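Local coordinates for protein cofilin (Streptomyces griseoflavus, PDB 5IVU) that probably binds actin, as a bacterial member of the ADF/cofilin family of actin-binding proteins, at residues V7-N10 / D11-E15. Numbering follows the deposited sequence.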
loop_
_atom_site.group_PDB
_atom_site.type_symbol
_atom_site.label_atom_id
_atom_site.label_comp_id
_atom_site.label_asym_id
_atom_site.label_seq_id
_atom_site.Cartn_x
_atom_site.Cartn_y
_atom_site.Cartn_z
ATOM N N VAL A 7 5.327 15.242 -10.806
ATOM C CA VAL A 7 5.612 14.220 -9.786
ATOM C C VAL A 7 6.424 13.049 -10.341
ATOM O O VAL A 7 6.030 12.413 -11.319
ATOM C CB VAL A 7 4.305 13.696 -9.145
ATOM C CG1 VAL A 7 4.610 12.786 -7.958
ATOM C CG2 VAL A 7 3.408 14.863 -8.725
ATOM N N THR A 8 7.548 12.764 -9.681
ATOM C CA THR A 8 8.523 11.777 -10.152
ATOM C C THR A 8 8.572 10.561 -9.199
ATOM O O THR A 8 8.410 10.693 -7.983
ATOM C CB THR A 8 9.914 12.448 -10.341
ATOM O OG1 THR A 8 10.702 11.689 -11.260
ATOM C CG2 THR A 8 10.677 12.617 -9.018
ATOM N N LEU A 9 8.779 9.377 -9.763
ATOM C CA LEU A 9 8.856 8.144 -8.974
ATOM C C LEU A 9 10.300 7.851 -8.562
ATOM O O LEU A 9 11.188 7.770 -9.414
ATOM C CB LEU A 9 8.306 6.981 -9.802
ATOM C CG LEU A 9 8.241 5.592 -9.176
ATOM C CD1 LEU A 9 7.346 5.587 -7.955
ATOM C CD2 LEU A 9 7.736 4.608 -10.213
ATOM N N ASN A 10 10.524 7.676 -7.264
ATOM C CA ASN A 10 11.838 7.296 -6.745
ATOM C C ASN A 10 12.196 5.844 -7.133
ATOM O O ASN A 10 11.337 4.955 -7.118
ATOM C CB ASN A 10 11.858 7.519 -5.230
ATOM C CG ASN A 10 13.255 7.499 -4.630
ATOM O OD1 ASN A 10 14.266 7.467 -5.333
ATOM N ND2 ASN A 10 13.309 7.542 -3.305
ATOM N N ASP A 11 13.458 5.625 -7.519
ATOM C CA ASP A 11 13.951 4.289 -7.916
ATOM C C ASP A 11 13.781 3.256 -6.804
ATOM O O ASP A 11 13.520 2.079 -7.082
ATOM C CB ASP A 11 15.443 4.335 -8.315
ATOM C CG ASP A 11 15.699 5.098 -9.608
ATOM O OD1 ASP A 11 14.830 5.111 -10.511
ATOM O OD2 ASP A 11 16.799 5.679 -9.725
ATOM N N ALA A 12 13.920 3.708 -5.557
ATOM C CA ALA A 12 13.734 2.868 -4.363
ATOM C C ALA A 12 12.339 2.228 -4.216
ATOM O O ALA A 12 12.205 1.208 -3.539
ATOM C CB ALA A 12 14.061 3.667 -3.114
ATOM N N CYS A 13 11.316 2.818 -4.840
ATOM C CA CYS A 13 9.968 2.254 -4.810
ATOM C C CYS A 13 9.905 0.873 -5.467
ATOM O O CYS A 13 9.501 -0.105 -4.812
ATOM C CB CYS A 13 8.948 3.199 -5.470
ATOM S SG CYS A 13 8.657 4.724 -4.547
ATOM N N VAL A 14 10.302 0.795 -6.741
ATOM C CA VAL A 14 10.297 -0.485 -7.465
ATOM C C VAL A 14 11.308 -1.466 -6.855
ATOM O O VAL A 14 11.015 -2.653 -6.753
ATOM C CB VAL A 14 10.525 -0.311 -8.995
ATOM C CG1 VAL A 14 10.802 -1.650 -9.680
ATOM C CG2 VAL A 14 9.314 0.339 -9.651
ATOM N N GLU A 15 12.476 -0.969 -6.453
ATOM C CA GLU A 15 13.524 -1.809 -5.853
ATOM C C GLU A 15 13.043 -2.525 -4.606
ATOM O O GLU A 15 13.212 -3.735 -4.493
ATOM C CB GLU A 15 14.771 -0.987 -5.497
ATOM C CG GLU A 15 15.632 -0.588 -6.690
ATOM C CD GLU A 15 16.774 0.355 -6.321
ATOM O OE1 GLU A 15 17.102 0.494 -5.119
ATOM O OE2 GLU A 15 17.350 0.965 -7.241
#
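Leu9 and Cys13 make the tight inner half of this turn, where a short edge strand is followed, through Asn10, by a helix. The CD1 methyl of Leu9 lies 3.8 Å from SG of Cys13 and equally far from its CB, so one branch of the leucine touches both atoms. CG anti to the backbone N (chi1 -178°) carries the isobutyl end toward the helix, and chi2 of 61° turns CD1 onto Cys13. Cys13 is buried, and its CB also packs 3.4 Å from the carbonyl O of Asn10. That same oxygen takes the backbone N-H of Cys13 at 3.1 Å; the donor sits well above the carbonyl plane, with an N-H...O angle of 153°, and the bond closes the turn. The Asn10 amide lies beside the start of the helix, with OD1 3.0 Å from the N of Asp11. The outer side is looser: ND2 of Asn10 comes no closer than 4.0 Å to CB of Ala12, and exposed Asp11 starts out away from the strand. With an alanine here instead of Asn10 the amide is gone, which would probably open a gap beside CB of Ala12, while the backbone bond to Cys13 could stay. The backbone of Asn10 pairs with Ile40, while Leu9 and Val14 both touch Ala112 of helix 96-112. The whole is a tight strand-to-helix junction, leading from an edge strand of the mixed sheet into helix 11-21 of the ADF-homology fold.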